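Local coordinates for phosphatidylinositol-specific phospholipase C (Listeria monocytogenes, PDB 2PLC), which is a bacterial member of the phosphatidylinositol-specific phospholipase C family, whose X domain adopts a TIM-type barrel, at residues 91-94 / 100-103; 80-85 / 117-122; 140-145 / 210-215; 171-174 / 179-182. One frame throughout, in Å; residues are numbered along the deposited sequence.

Interaction 1. Residues 91-94 / 100-103; sequences QFLK and TIIM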
# COMPACT_ATOMS: atom_id res chain seq x y z
N GLN A 91 11.64 3.19 11.90
CA GLN A 91 12.06 2.37 13.03
C GLN A 91 11.89 0.89 12.70
O GLN A 91 12.70 0.06 13.13
CB GLN A 91 11.27 2.73 14.29
CG GLN A 91 11.72 4.02 14.96
CD GLN A 91 13.20 4.00 15.34
OE1 GLN A 91 13.61 3.25 16.23
NE2 GLN A 91 14.00 4.81 14.66
N PHE A 92 10.85 0.57 11.94
CA PHE A 92 10.58 -0.81 11.55
C PHE A 92 11.65 -1.30 10.58
O PHE A 92 12.15 -2.42 10.71
CB PHE A 92 9.21 -0.93 10.90
CG PHE A 92 8.90 -2.32 10.41
CD1 PHE A 92 8.49 -3.30 11.30
CD2 PHE A 92 9.05 -2.65 9.07
CE1 PHE A 92 8.24 -4.60 10.86
CE2 PHE A 92 8.80 -3.94 8.62
CZ PHE A 92 8.40 -4.92 9.52
N LEU A 93 11.97 -0.47 9.59
CA LEU A 93 12.98 -0.81 8.59
C LEU A 93 14.38 -0.88 9.18
O LEU A 93 15.27 -1.50 8.60
CB LEU A 93 12.95 0.20 7.45
CG LEU A 93 11.72 0.11 6.56
CD1 LEU A 93 11.73 1.24 5.55
CD2 LEU A 93 11.70 -1.24 5.87
N LYS A 94 14.57 -0.22 10.32
CA LYS A 94 15.86 -0.20 11.01
C LYS A 94 16.03 -1.51 11.77
O LYS A 94 17.12 -2.08 11.81
CB LYS A 94 15.90 0.99 11.98
CG LYS A 94 17.23 1.17 12.70
CD LYS A 94 17.18 2.32 13.72
CE LYS A 94 16.96 3.67 13.05
NZ LYS A 94 17.02 4.80 14.02
N THR A 100 10.98 -4.31 2.68
CA THR A 100 10.75 -3.13 1.85
C THR A 100 9.28 -2.76 1.96
O THR A 100 8.41 -3.62 2.07
CB THR A 100 11.12 -3.36 0.36
OG1 THR A 100 10.63 -2.26 -0.43
CG2 THR A 100 10.54 -4.65 -0.17
N ILE A 101 9.01 -1.46 1.97
CA ILE A 101 7.64 -0.98 2.09
C ILE A 101 7.26 -0.10 0.92
O ILE A 101 8.04 0.74 0.48
CB ILE A 101 7.45 -0.23 3.44
CG1 ILE A 101 7.63 -1.22 4.59
CG2 ILE A 101 6.07 0.43 3.51
CD1 ILE A 101 7.58 -0.61 5.94
N ILE A 102 6.09 -0.38 0.36
CA ILE A 102 5.57 0.39 -0.75
C ILE A 102 4.56 1.32 -0.10
O ILE A 102 3.67 0.87 0.61
CB ILE A 102 4.89 -0.52 -1.78
CG1 ILE A 102 5.87 -1.60 -2.23
CG2 ILE A 102 4.40 0.31 -2.97
CD1 ILE A 102 5.25 -2.69 -3.06
N MET A 103 4.72 2.62 -0.34
CA MET A 103 3.85 3.60 0.27
C MET A 103 3.20 4.59 -0.67
O MET A 103 3.87 5.34 -1.37
CB MET A 103 4.63 4.35 1.35
CG MET A 103 3.86 5.48 2.01
SD MET A 103 4.87 6.33 3.23
CE MET A 103 5.05 7.91 2.46
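Phe-92 and Leu-93, consecutive residues of helix 82-95, meet Ile-101 of strand 101-107. This is the helix-on-strand packing of a beta-alpha-beta crossover in a TIM-type barrel: strand 60-65 precedes the helix in the chain and lies parallel to strand 101-107 in the sheet. The side-chain contact is apolar: no hydrogen bond joins the two segments, and about 133 Å² of surface is buried between them. All the touching residues are buried in the protein. The side chain of Ile-101 is drawn out along CG1, and its extended second torsion (chi2 175°) carries the terminal methyl CD1 toward the helix. Phe-92 comes to that methyl from one direction. Its CG is set opposite the backbone N (chi1 177°), which turns the CD2 side of the ring to the strand, and CD2 lies 4.0 Å from Ile-101 CD1. The methyl sits obliquely to the ring. Leu-93 approaches from another direction, presenting one of its two methyls, CD2, at 4.2 Å from Ile-101 CD1. Seen from Ile-101 CD1, the directions to the two CD2 atoms diverge by about 65°, so ring and leucine branch approach the methyl from the same general side, that of the helix. Around this core, Leu-54 of helix 50-55 touches both Phe-92 and Ile-101, while Ile-61 of strand 60-65 borders Ile-101 and Ile-152 of strand 152-157 borders Leu-93. The same Leu-93 methyl also comes near the preceding residue, CD2 standing 4.5 Å from the backbone N of Thr-100.

Interaction 2. Residues 80-85 / 117-122; sequences ASLSGV and YRIQPL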
# COMPACT_ATOMS: atom_id res chain seq x y z
N ALA A 80 -2.87 11.60 13.83
CA ALA A 80 -1.54 11.15 13.42
C ALA A 80 -0.92 12.21 12.52
O ALA A 80 -1.63 13.01 11.92
CB ALA A 80 -1.64 9.82 12.68
N SER A 81 0.40 12.24 12.47
CA SER A 81 1.12 13.20 11.64
C SER A 81 2.03 12.42 10.70
O SER A 81 2.36 11.25 10.95
CB SER A 81 1.95 14.15 12.51
OG SER A 81 2.83 13.42 13.36
N LEU A 82 2.44 13.05 9.61
CA LEU A 82 3.31 12.39 8.65
C LEU A 82 4.66 12.07 9.30
O LEU A 82 5.23 11.01 9.05
CB LEU A 82 3.49 13.26 7.40
CG LEU A 82 4.14 12.57 6.21
CD1 LEU A 82 3.43 11.26 5.91
CD2 LEU A 82 4.11 13.49 5.00
N SER A 83 5.13 12.96 10.17
CA SER A 83 6.40 12.75 10.87
C SER A 83 6.30 11.51 11.75
O SER A 83 7.25 10.74 11.87
CB SER A 83 6.77 13.97 11.71
OG SER A 83 5.80 14.21 12.72
N GLY A 84 5.12 11.32 12.33
CA GLY A 84 4.90 10.16 13.19
C GLY A 84 4.93 8.89 12.37
O GLY A 84 5.55 7.90 12.75
N VAL A 85 4.26 8.94 11.22
CA VAL A 85 4.20 7.80 10.30
C VAL A 85 5.61 7.44 9.81
O VAL A 85 6.02 6.28 9.87
CB VAL A 85 3.29 8.11 9.09
CG1 VAL A 85 3.36 6.99 8.06
CG2 VAL A 85 1.86 8.29 9.55
N TYR A 117 5.81 20.90 -1.96
CA TYR A 117 6.89 21.63 -1.30
C TYR A 117 6.95 21.40 0.21
O TYR A 117 8.03 21.37 0.79
CB TYR A 117 6.78 23.13 -1.60
CG TYR A 117 6.91 23.46 -3.07
CD1 TYR A 117 8.01 23.00 -3.81
CD2 TYR A 117 5.93 24.20 -3.73
CE1 TYR A 117 8.12 23.27 -5.18
CE2 TYR A 117 6.03 24.48 -5.10
CZ TYR A 117 7.13 24.00 -5.81
OH TYR A 117 7.23 24.26 -7.16
N ARG A 118 5.78 21.24 0.82
CA ARG A 118 5.68 21.03 2.26
C ARG A 118 6.26 19.71 2.75
O ARG A 118 6.93 19.68 3.77
CB ARG A 118 4.22 21.15 2.71
CG ARG A 118 3.69 22.57 2.80
CD ARG A 118 4.50 23.41 3.79
NE ARG A 118 4.60 22.79 5.11
CZ ARG A 118 3.73 22.98 6.11
NH1 ARG A 118 2.68 23.78 5.95
NH2 ARG A 118 3.90 22.35 7.26
N ILE A 119 6.00 18.63 2.02
CA ILE A 119 6.49 17.30 2.40
C ILE A 119 7.99 17.11 2.18
O ILE A 119 8.59 16.21 2.77
CB ILE A 119 5.76 16.16 1.65
CG1 ILE A 119 5.91 16.34 0.13
CG2 ILE A 119 4.30 16.10 2.07
CD1 ILE A 119 5.33 15.22 -0.70
N GLN A 120 8.58 17.94 1.33
CA GLN A 120 10.01 17.84 1.01
C GLN A 120 10.98 17.84 2.19
O GLN A 120 11.82 16.96 2.30
CB GLN A 120 10.41 18.89 -0.03
CG GLN A 120 9.82 18.62 -1.41
CD GLN A 120 10.34 19.56 -2.47
OE1 GLN A 120 11.35 20.25 -2.28
NE2 GLN A 120 9.66 19.60 -3.61
N PRO A 121 10.87 18.84 3.09
CA PRO A 121 11.78 18.90 4.25
C PRO A 121 11.70 17.63 5.10
O PRO A 121 12.70 17.20 5.68
CB PRO A 121 11.27 20.12 5.01
CG PRO A 121 10.75 21.00 3.92
CD PRO A 121 10.00 20.03 3.06
N LEU A 122 10.51 17.04 5.17
CA LEU A 122 10.28 15.82 5.95
C LEU A 122 10.86 14.58 5.28
O LEU A 122 11.45 13.74 5.95
CB LEU A 122 8.79 15.61 6.16
CG LEU A 122 8.30 15.68 7.61
CD1 LEU A 122 6.86 15.22 7.64
CD2 LEU A 122 9.16 14.81 8.51
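An apolar helix-to-helix contact is formed by Leu-82 and Ser-83, in the first turn of helix 82-95, with Ile-119 and Leu-122 of helix 114-125. Both helices belong to the outer layer of the barrel, and the contact is only partly buried, about 17 Å from the chain centre to its own centre. Its character rests on carbon contacts, with no hydrogen bond running between the helices. Leu-122 contributes both branches: CD1 packs 3.9 Å from Leu-82 CB, whereas CD2 reaches 4.1 Å from Ser-83 CB. The two methyls therefore straddle the step from one residue to the next, and CD1 is also 3.8 Å from the backbone N of Ser-83. Leu-122 adopts this pose with chi1 at -115°, away from the staggered positions. Leu-82 sends its CD2 methyl toward the turn before Leu-122, where it lies 3.9 Å from Ile-119 CG2. The isoleucine meets it with its short branch, because chi1 of 58° puts CG1 between the backbone N and the carbonyl carbon and leaves CG2 beside the N. Ser-81 occupies the N-cap position of helix 82-95, and its OG is hydrogen-bonded to Ser-83 OG at 3.1 Å, which limits the rotation of both hydroxyls. In helix 114-125, Pro-121 lacks a backbone N-H and coincides with a kink just before Leu-122. The side chain of Ile-119 touches Leu-69, which also forms a backbone hydrogen bond with Leu-82; beyond it, strand 70-73 borders Val-85 and strand 164-166 borders Ile-119.

Interaction 3. Residues 140-145 / 210-215; sequences NKIPTL and NKLFLN
Ile-142 supplies the whole side-chain reach of the loop 140-145 toward Leu-212, Asn-210 and Lys-211. The apolar part is a single pairing in which the isoleucine CG1 stands 4.0 Å from Leu-212 CG, the two side chains meeting at a slant. A second kind of contact is methyl against backbone. Bending at chi2 (77°) directs Ile-142 CD1 over the peptide that precedes the strand, 3.4 Å from the carbonyl O of Asn-210 and 4.3 Å from Lys-211 CA. Both are van der Waals contacts, and the two segments together bury about 127 Å². The Ile-142 side chain also touches Leu-16 and Asn-179. In the fold, Leu-212 opens strand 212-216, which lies between 180-183 and 253-257 in the parallel part of the TIM-type barrel, so the loop packs at the beginning of a barrel strand. Hydrogen bonds are absent between the segments, but each is bonded to other parts of the chain. The carbonyl O of Ile-142 accepts from Asn-15 ND2, and Pro-143 and Leu-145 have backbone bonds to Leu-16 and Thr-14. Leu-212 is tied by its backbone to Asn-179 and Val-181.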
# COMPACT_ATOMS: atom_id res chain seq x y z
N ASN A 140 11.46 4.27 -15.45
CA ASN A 140 10.37 3.80 -14.59
C ASN A 140 10.21 2.27 -14.53
O ASN A 140 9.10 1.74 -14.58
CB ASN A 140 9.04 4.51 -14.93
CG ASN A 140 8.43 4.08 -16.27
OD1 ASN A 140 9.14 3.86 -17.25
ND2 ASN A 140 7.11 4.00 -16.31
N LYS A 141 11.34 1.59 -14.41
CA LYS A 141 11.40 0.14 -14.33
C LYS A 141 11.27 -0.30 -12.87
O LYS A 141 11.86 0.32 -11.99
CB LYS A 141 12.72 -0.35 -14.94
CG LYS A 141 12.88 -1.86 -14.98
CD LYS A 141 14.04 -2.31 -14.11
CE LYS A 141 14.19 -3.83 -14.12
NZ LYS A 141 15.31 -4.28 -13.24
N ILE A 142 10.49 -1.34 -12.63
CA ILE A 142 10.29 -1.85 -11.28
C ILE A 142 11.57 -2.53 -10.79
O ILE A 142 12.11 -3.42 -11.45
CB ILE A 142 9.10 -2.85 -11.21
CG1 ILE A 142 7.77 -2.13 -11.47
CG2 ILE A 142 9.04 -3.50 -9.83
CD1 ILE A 142 7.50 -1.81 -12.91
N PRO A 143 12.07 -2.12 -9.61
CA PRO A 143 13.29 -2.65 -8.99
C PRO A 143 13.19 -4.04 -8.39
O PRO A 143 12.10 -4.56 -8.14
CB PRO A 143 13.59 -1.62 -7.91
CG PRO A 143 12.23 -1.20 -7.48
CD PRO A 143 11.52 -1.01 -8.80
N THR A 144 14.35 -4.64 -8.17
CA THR A 144 14.46 -5.96 -7.56
C THR A 144 14.65 -5.74 -6.07
O THR A 144 14.94 -4.63 -5.63
CB THR A 144 15.66 -6.76 -8.13
OG1 THR A 144 16.89 -6.09 -7.83
CG2 THR A 144 15.54 -6.90 -9.64
N LEU A 145 14.47 -6.80 -5.29
CA LEU A 145 14.61 -6.71 -3.84
C LEU A 145 15.99 -6.22 -3.41
O LEU A 145 16.14 -5.67 -2.32
CB LEU A 145 14.33 -8.07 -3.20
CG LEU A 145 12.88 -8.52 -3.11
CD1 LEU A 145 12.82 -9.85 -2.40
CD2 LEU A 145 12.06 -7.51 -2.34
N ASN A 210 6.33 -7.26 -15.53
CA ASN A 210 6.98 -5.96 -15.71
C ASN A 210 6.09 -4.80 -15.25
O ASN A 210 6.41 -3.64 -15.50
CB ASN A 210 7.36 -5.77 -17.18
CG ASN A 210 6.14 -5.70 -18.10
OD1 ASN A 210 6.12 -4.92 -19.05
ND2 ASN A 210 5.13 -6.52 -17.82
N LYS A 211 5.00 -5.12 -14.56
CA LYS A 211 4.07 -4.11 -14.07
C LYS A 211 3.61 -4.36 -12.65
O LYS A 211 3.54 -5.50 -12.20
CB LYS A 211 2.85 -4.00 -14.98
CG LYS A 211 3.07 -3.15 -16.22
CD LYS A 211 1.82 -3.09 -17.07
CE LYS A 211 1.87 -1.96 -18.08
NZ LYS A 211 3.01 -2.08 -19.04
N LEU A 212 3.31 -3.28 -11.93
CA LEU A 212 2.82 -3.37 -10.56
C LEU A 212 1.31 -3.34 -10.58
O LEU A 212 0.71 -2.45 -11.18
CB LEU A 212 3.34 -2.21 -9.71
CG LEU A 212 4.67 -2.39 -8.98
CD1 LEU A 212 4.99 -1.12 -8.22
CD2 LEU A 212 4.58 -3.57 -8.03
N PHE A 213 0.69 -4.35 -9.96
CA PHE A 213 -0.76 -4.43 -9.89
C PHE A 213 -1.27 -4.08 -8.49
O PHE A 213 -0.90 -4.73 -7.51
CB PHE A 213 -1.24 -5.84 -10.26
CG PHE A 213 -1.22 -6.12 -11.74
CD1 PHE A 213 -0.01 -6.34 -12.40
CD2 PHE A 213 -2.40 -6.18 -12.47
CE1 PHE A 213 0.01 -6.62 -13.77
CE2 PHE A 213 -2.39 -6.45 -13.83
CZ PHE A 213 -1.18 -6.67 -14.48
N LEU A 214 -2.06 -3.01 -8.41
CA LEU A 214 -2.65 -2.58 -7.14
C LEU A 214 -4.10 -3.06 -7.20
O LEU A 214 -4.95 -2.45 -7.83
CB LEU A 214 -2.58 -1.05 -7.00
CG LEU A 214 -1.25 -0.34 -6.74
CD1 LEU A 214 -0.71 -0.75 -5.40
CD2 LEU A 214 -0.23 -0.61 -7.82
N ASN A 215 -4.36 -4.19 -6.55
CA ASN A 215 -5.68 -4.81 -6.54
C ASN A 215 -6.47 -4.51 -5.25
O ASN A 215 -6.27 -5.16 -4.23
CB ASN A 215 -5.47 -6.33 -6.70
CG ASN A 215 -6.70 -7.05 -7.22
OD1 ASN A 215 -7.78 -6.47 -7.36
ND2 ASN A 215 -6.54 -8.33 -7.50

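Interaction 4. Residues 171-174 / 179-182; sequences FGMQ and NQVI
Met-173 and Asn-179 are joined by a weak hydrogen bond, from Asn-179 ND2 to the sulfur SD of Met-173 at 3.4 Å. Its N-H...S angle of 151° is moderately bent. The methionine chain turns at its thioether (chi3 76°), which brings its methyl CE to 4.1 Å from Asn-179 ND2. A second approach is made by Gln-180, whose amide carbon CD lies 3.7 Å from the backbone O of Gln-174. The nearest CA atoms, those of Gln-174 and Gln-180, are 9.4 Å apart, and no backbone hydrogen bond connects the segments. Consecutive strands of the barrel, 169-174 and 180-183, thus meet here through the side chains of Met-173, Asn-179 and Gln-180 rather than by backbone pairing, consistent with the incompletely closed TIM-type barrel known in bacterial members of this family. Further out, the same Asn-179 ND2 gives a weak hydrogen bond to Asn-140 O, so two acceptors bear on its orientation. Backbone bonds from Met-173 to Leu-154 and Ser-156 position the sulfur-bearing residue on its own sheet, and Leu-155 of strand 152-157 touches both Met-173 and Gln-180.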
# COMPACT_ATOMS: atom_id res chain seq x y z
N PHE A 171 12.48 10.62 -5.91
CA PHE A 171 12.04 9.72 -4.84
C PHE A 171 10.89 8.81 -5.25
O PHE A 171 9.73 9.22 -5.27
CB PHE A 171 11.67 10.53 -3.60
CG PHE A 171 12.86 11.11 -2.89
CD1 PHE A 171 13.68 12.05 -3.51
CD2 PHE A 171 13.20 10.69 -1.60
CE1 PHE A 171 14.80 12.56 -2.87
CE2 PHE A 171 14.32 11.19 -0.95
CZ PHE A 171 15.13 12.12 -1.59
N GLY A 172 11.23 7.57 -5.56
CA GLY A 172 10.22 6.61 -5.97
C GLY A 172 9.64 6.94 -7.33
O GLY A 172 10.36 7.33 -8.25
N MET A 173 8.32 6.81 -7.44
CA MET A 173 7.61 7.08 -8.69
C MET A 173 6.20 7.64 -8.46
O MET A 173 5.73 7.76 -7.33
CB MET A 173 7.55 5.81 -9.55
CG MET A 173 7.26 4.53 -8.75
SD MET A 173 7.45 2.99 -9.68
CE MET A 173 9.23 2.82 -9.73
N GLN A 174 5.54 7.98 -9.56
CA GLN A 174 4.20 8.53 -9.54
C GLN A 174 3.13 7.44 -9.44
O GLN A 174 3.20 6.41 -10.11
CB GLN A 174 3.97 9.35 -10.81
CG GLN A 174 2.61 9.99 -10.90
CD GLN A 174 2.12 10.09 -12.33
OE1 GLN A 174 2.91 10.01 -13.28
NE2 GLN A 174 0.81 10.26 -12.50
N ASN A 179 3.59 2.01 -15.63
CA ASN A 179 4.08 0.71 -15.15
C ASN A 179 3.21 0.07 -14.06
O ASN A 179 3.56 -0.97 -13.49
CB ASN A 179 5.52 0.85 -14.65
CG ASN A 179 5.66 1.86 -13.52
OD1 ASN A 179 4.75 2.63 -13.24
ND2 ASN A 179 6.82 1.86 -12.86
N GLN A 180 2.07 0.70 -13.78
CA GLN A 180 1.14 0.22 -12.76
C GLN A 180 -0.23 -0.08 -13.33
O GLN A 180 -0.69 0.58 -14.26
CB GLN A 180 0.98 1.28 -11.67
CG GLN A 180 2.18 1.46 -10.77
CD GLN A 180 2.24 2.84 -10.16
OE1 GLN A 180 3.27 3.51 -10.23
NE2 GLN A 180 1.13 3.29 -9.59
N VAL A 181 -0.88 -1.10 -12.79
CA VAL A 181 -2.23 -1.47 -13.20
C VAL A 181 -3.07 -1.37 -11.94
O VAL A 181 -2.83 -2.09 -10.97
CB VAL A 181 -2.29 -2.90 -13.76
CG1 VAL A 181 -3.71 -3.25 -14.15
CG2 VAL A 181 -1.37 -3.03 -14.96
N ILE A 182 -4.05 -0.46 -11.94
CA ILE A 182 -4.89 -0.24 -10.77
C ILE A 182 -6.37 -0.65 -10.86
O ILE A 182 -7.08 -0.24 -11.78
CB ILE A 182 -4.81 1.24 -10.31
CG1 ILE A 182 -3.35 1.64 -10.09
CG2 ILE A 182 -5.60 1.46 -9.02
CD1 ILE A 182 -3.15 3.09 -9.77

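Interactions 3 and 4 are the closest pair, with centres 8 Å apart and interaction 4 nested in the chain loop that interaction 3 closes. They join through neighbouring parallel strands: Leu-212 O lies 2.6 Å from Val-181 N and Leu-212 N lies 2.8 Å from Asn-179 O, both probable hydrogen bonds. Interaction 1 reaches interaction 3 by packing, Thr-100 CG2 being 3.9 Å from Leu-145 CD2, although their centres are about 17 Å apart. Interactions 1 and 2 share helix 82-95 without touching, their nearest atoms about 5 Å apart. Interactions 2 and 3 are the most distant, with centres about 25 Å apart.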